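Local structure of Two-component response regulator (Geobacillus stearothermophilus, 6SWI) at residues 60-74 with 92-105. The protein probably binds DNA through its C-terminal helix-turn-helix domain, as the response regulator of a two-component system tied to arabinan utilization. Residues are numbered along the deposited sequence; the frame is centred on the assembly and turned at random.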
# COMPACT_ATOMS: atom_id res chain seq x y z
N MET A 60 -2.13 -0.58 0.30
CA MET A 60 -3.29 -1.41 0.02
C MET A 60 -3.19 -2.04 -1.37
O MET A 60 -3.63 -3.18 -1.57
CB MET A 60 -4.57 -0.59 0.19
CG MET A 60 -4.81 -0.10 1.63
SD MET A 60 -4.88 -1.43 2.86
CE MET A 60 -3.31 -1.26 3.68
N GLU A 61 -2.60 -1.33 -2.32
CA GLU A 61 -2.41 -1.94 -3.63
C GLU A 61 -1.38 -3.07 -3.58
O GLU A 61 -1.56 -4.10 -4.25
CB GLU A 61 -2.09 -0.88 -4.68
CG GLU A 61 -3.22 0.15 -4.81
CD GLU A 61 -4.30 -0.25 -5.81
OE1 GLU A 61 -4.78 -1.40 -5.76
OE2 GLU A 61 -4.70 0.61 -6.62
N LYS A 62 -0.32 -2.93 -2.78
CA LYS A 62 0.60 -4.05 -2.60
C LYS A 62 -0.10 -5.22 -1.90
O LYS A 62 0.11 -6.38 -2.26
CB LYS A 62 1.82 -3.63 -1.79
CG LYS A 62 2.82 -4.76 -1.57
CD LYS A 62 3.40 -5.21 -2.89
CE LYS A 62 4.49 -6.22 -2.69
NZ LYS A 62 5.19 -6.54 -3.97
N ALA A 63 -0.93 -4.91 -0.91
CA ALA A 63 -1.66 -5.97 -0.22
C ALA A 63 -2.57 -6.71 -1.18
O ALA A 63 -2.66 -7.94 -1.13
CB ALA A 63 -2.48 -5.39 0.93
N ALA A 64 -3.26 -5.98 -2.04
CA ALA A 64 -4.12 -6.62 -3.03
C ALA A 64 -3.32 -7.55 -3.93
O ALA A 64 -3.75 -8.67 -4.22
CB ALA A 64 -4.84 -5.55 -3.84
N GLU A 65 -2.14 -7.11 -4.35
CA GLU A 65 -1.27 -7.96 -5.16
C GLU A 65 -0.92 -9.24 -4.42
O GLU A 65 -1.01 -10.34 -4.98
CB GLU A 65 -0.01 -7.18 -5.53
CG GLU A 65 1.03 -7.98 -6.24
CD GLU A 65 2.30 -7.18 -6.39
OE1 GLU A 65 3.30 -7.52 -5.72
OE2 GLU A 65 2.29 -6.21 -7.17
N LEU A 66 -0.51 -9.12 -3.15
CA LEU A 66 -0.14 -10.30 -2.38
C LEU A 66 -1.33 -11.22 -2.14
O LEU A 66 -1.17 -12.44 -2.10
CB LEU A 66 0.48 -9.88 -1.05
CG LEU A 66 1.85 -9.20 -1.15
CD1 LEU A 66 2.23 -8.59 0.18
CD2 LEU A 66 2.91 -10.18 -1.60
N LEU A 67 -2.52 -10.66 -1.98
CA LEU A 67 -3.70 -11.49 -1.77
C LEU A 67 -3.98 -12.36 -2.99
O LEU A 67 -4.45 -13.49 -2.84
CB LEU A 67 -4.93 -10.62 -1.47
CG LEU A 67 -4.96 -10.01 -0.06
CD1 LEU A 67 -5.98 -8.91 0.03
CD2 LEU A 67 -5.25 -11.08 0.98
N LEU A 68 -3.70 -11.86 -4.19
CA LEU A 68 -4.03 -12.60 -5.39
C LEU A 68 -2.89 -13.47 -5.89
O LEU A 68 -3.14 -14.49 -6.54
CB LEU A 68 -4.45 -11.63 -6.50
CG LEU A 68 -5.65 -10.78 -6.12
CD1 LEU A 68 -6.16 -9.99 -7.31
CD2 LEU A 68 -6.78 -11.61 -5.49
N SER A 69 -1.65 -13.10 -5.61
CA SER A 69 -0.50 -13.78 -6.19
C SER A 69 0.24 -14.66 -5.20
O SER A 69 1.27 -15.23 -5.55
CB SER A 69 0.47 -12.77 -6.79
OG SER A 69 1.06 -12.01 -5.76
N THR A 70 -0.24 -14.76 -3.97
CA THR A 70 0.33 -15.65 -2.98
C THR A 70 -0.81 -16.23 -2.17
O THR A 70 -1.95 -15.75 -2.20
CB THR A 70 1.26 -14.95 -1.97
OG1 THR A 70 0.48 -14.28 -0.97
CG2 THR A 70 2.22 -13.98 -2.64
N GLU A 71 -0.49 -17.27 -1.40
CA GLU A 71 -1.41 -17.84 -0.43
C GLU A 71 -1.03 -17.45 1.00
O GLU A 71 -1.39 -18.15 1.95
CB GLU A 71 -1.53 -19.35 -0.62
CG GLU A 71 -2.13 -19.70 -1.99
CD GLU A 71 -2.13 -21.18 -2.31
OE1 GLU A 71 -1.38 -21.94 -1.67
OE2 GLU A 71 -2.89 -21.58 -3.22
N LEU A 72 -0.32 -16.34 1.15
CA LEU A 72 0.09 -15.90 2.48
C LEU A 72 -1.13 -15.63 3.35
O LEU A 72 -2.13 -15.08 2.86
CB LEU A 72 0.85 -14.58 2.38
CG LEU A 72 2.27 -14.63 1.82
CD1 LEU A 72 2.73 -13.23 1.48
CD2 LEU A 72 3.21 -15.28 2.81
N PRO A 73 -1.07 -15.96 4.63
CA PRO A 73 -2.15 -15.56 5.54
C PRO A 73 -2.21 -14.04 5.66
O PRO A 73 -1.21 -13.34 5.47
CB PRO A 73 -1.74 -16.19 6.87
CG PRO A 73 -0.93 -17.38 6.46
CD PRO A 73 -0.16 -16.93 5.26
N ILE A 74 -3.40 -13.55 5.99
CA ILE A 74 -3.63 -12.11 6.06
C ILE A 74 -2.64 -11.42 7.00
O ILE A 74 -2.17 -10.32 6.71
CB ILE A 74 -5.08 -11.80 6.49
CG1 ILE A 74 -6.10 -12.47 5.58
CG2 ILE A 74 -5.30 -10.29 6.61
CD1 ILE A 74 -5.84 -12.27 4.17
N ALA A 92 -8.25 -0.70 7.40
CA ALA A 92 -7.72 0.14 6.34
C ALA A 92 -8.02 -0.45 4.97
O ALA A 92 -8.37 0.28 4.04
CB ALA A 92 -6.21 0.31 6.53
N PHE A 93 -7.92 -1.78 4.85
CA PHE A 93 -8.17 -2.42 3.57
C PHE A 93 -9.63 -2.29 3.17
O PHE A 93 -9.95 -1.99 2.02
CB PHE A 93 -7.72 -3.88 3.65
CG PHE A 93 -7.73 -4.59 2.32
CD1 PHE A 93 -8.90 -5.16 1.84
CD2 PHE A 93 -6.58 -4.70 1.57
CE1 PHE A 93 -8.91 -5.83 0.64
CE2 PHE A 93 -6.58 -5.37 0.36
CZ PHE A 93 -7.76 -5.94 -0.10
N LYS A 94 -10.55 -2.51 4.12
CA LYS A 94 -11.97 -2.37 3.81
C LYS A 94 -12.29 -0.97 3.30
O LYS A 94 -13.03 -0.82 2.33
CB LYS A 94 -12.80 -2.71 5.04
CG LYS A 94 -12.81 -4.19 5.35
CD LYS A 94 -13.39 -4.45 6.71
CE LYS A 94 -13.34 -5.93 7.07
NZ LYS A 94 -14.03 -6.18 8.36
N LYS A 95 -11.76 0.05 3.96
CA LYS A 95 -12.05 1.42 3.55
C LYS A 95 -11.47 1.74 2.18
O LYS A 95 -12.11 2.42 1.38
CB LYS A 95 -11.45 2.40 4.55
CG LYS A 95 -12.10 2.40 5.89
CD LYS A 95 -11.55 3.57 6.67
CE LYS A 95 -11.79 3.39 8.15
NZ LYS A 95 -10.74 4.09 8.93
N ALA A 96 -10.25 1.27 1.92
CA ALA A 96 -9.56 1.61 0.68
C ALA A 96 -10.05 0.80 -0.50
O ALA A 96 -10.03 1.29 -1.63
CB ALA A 96 -8.07 1.38 0.85
N MET A 97 -10.45 -0.45 -0.26
CA MET A 97 -10.77 -1.39 -1.32
C MET A 97 -12.25 -1.67 -1.44
O MET A 97 -12.68 -2.20 -2.47
CB MET A 97 -10.00 -2.71 -1.12
CG MET A 97 -8.52 -2.52 -0.83
SD MET A 97 -7.63 -1.73 -2.18
CE MET A 97 -7.78 -2.98 -3.44
N GLY A 98 -13.04 -1.35 -0.42
CA GLY A 98 -14.47 -1.60 -0.43
C GLY A 98 -14.88 -3.02 -0.15
O GLY A 98 -16.05 -3.36 -0.36
N VAL A 99 -13.96 -3.85 0.35
CA VAL A 99 -14.22 -5.26 0.59
C VAL A 99 -13.19 -5.73 1.60
O VAL A 99 -12.11 -5.16 1.72
CB VAL A 99 -14.17 -6.04 -0.75
CG1 VAL A 99 -12.76 -6.08 -1.32
CG2 VAL A 99 -14.73 -7.42 -0.62
N SER A 100 -13.54 -6.78 2.35
CA SER A 100 -12.59 -7.33 3.31
C SER A 100 -11.45 -8.04 2.57
O SER A 100 -11.61 -8.45 1.42
CB SER A 100 -13.26 -8.37 4.20
OG SER A 100 -13.61 -9.51 3.43
N PRO A 101 -10.30 -8.23 3.23
CA PRO A 101 -9.23 -9.01 2.59
C PRO A 101 -9.68 -10.39 2.14
O PRO A 101 -9.35 -10.83 1.03
CB PRO A 101 -8.15 -9.06 3.67
CG PRO A 101 -8.36 -7.79 4.45
CD PRO A 101 -9.85 -7.59 4.48
N ASN A 102 -10.46 -11.09 2.97
CA ASN A 102 -10.87 -12.44 2.58
C ASN A 102 -11.84 -12.41 1.41
O ASN A 102 -11.76 -13.26 0.52
CB ASN A 102 -11.47 -13.18 3.77
CG ASN A 102 -10.41 -13.89 4.59
OD1 ASN A 102 -9.71 -14.76 4.08
ND2 ASN A 102 -10.29 -13.50 5.85
N GLN A 103 -12.79 -11.48 1.41
CA GLN A 103 -13.71 -11.41 0.28
C GLN A 103 -13.02 -10.92 -0.98
O GLN A 103 -13.42 -11.33 -2.09
CB GLN A 103 -14.93 -10.56 0.64
CG GLN A 103 -15.97 -11.31 1.48
CD GLN A 103 -16.55 -12.51 0.75
OE1 GLN A 103 -16.90 -13.51 1.37
NE2 GLN A 103 -16.66 -12.40 -0.57
N TYR A 104 -12.00 -10.07 -0.86
CA TYR A 104 -11.20 -9.70 -2.01
C TYR A 104 -10.62 -10.95 -2.68
O TYR A 104 -10.72 -11.12 -3.91
CB TYR A 104 -10.09 -8.73 -1.57
CG TYR A 104 -9.36 -8.09 -2.72
CD1 TYR A 104 -9.84 -6.92 -3.30
CD2 TYR A 104 -8.19 -8.63 -3.22
CE1 TYR A 104 -9.18 -6.32 -4.36
CE2 TYR A 104 -7.52 -8.04 -4.29
CZ TYR A 104 -8.02 -6.89 -4.85
OH TYR A 104 -7.39 -6.30 -5.92
N ARG A 105 -10.07 -11.86 -1.88
CA ARG A 105 -9.56 -13.12 -2.41
C ARG A 105 -10.67 -13.97 -3.01
O ARG A 105 -10.53 -14.49 -4.12
CB ARG A 105 -8.90 -13.90 -1.29
CG ARG A 105 -7.45 -13.71 -1.24
CD ARG A 105 -6.81 -14.58 -0.20
NE ARG A 105 -5.38 -14.53 -0.38
CZ ARG A 105 -4.48 -14.72 0.57
NH1 ARG A 105 -4.87 -14.97 1.82
NH2 ARG A 105 -3.20 -14.64 0.26
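The straight side chain of R105 reaches to the backbone carbonyls where helix 51-69 ends. NE donates to L67 O at 2.8 Å, nearly straight (165°) and on a lone pair in the carbonyl plane. Just past the helix end, NH1 and NH2 both donate hydrogen bonds to L72 O, 2.9 and 2.8 Å away and in the guanidinium plane, and NH2 adds a weak bond to T70 O. L67 CD2 lies over the centre of one guanidinium face, 3.7 Å above it. A leucine in place of R105 would probably leave the L67 and L72 carbonyls without these donors and the turn after the helix less firmly fixed.

The apolar contact interlocks knobs into holes. L67 CD1 presses on F93 CZ at 3.5 Å, while the folded M60 chain brings SD obliquely up to the same ring, a Met-aromatic contact, and settles among A92, F93, A96 and M97. The Y104 ring packs obliquely on A64 CB and L68 CG.

Segment 60-69 crosses segment 92-97 almost at a right angle (-99°) and segment 101-105 at -53°. The contact ties helix 51-69 to helices 86-97 and 101-108, with I77 of helix 74-80 packed against A63, L67 and R105, consistent with the second helix-turn-helix half of an AraC-type DNA-binding domain.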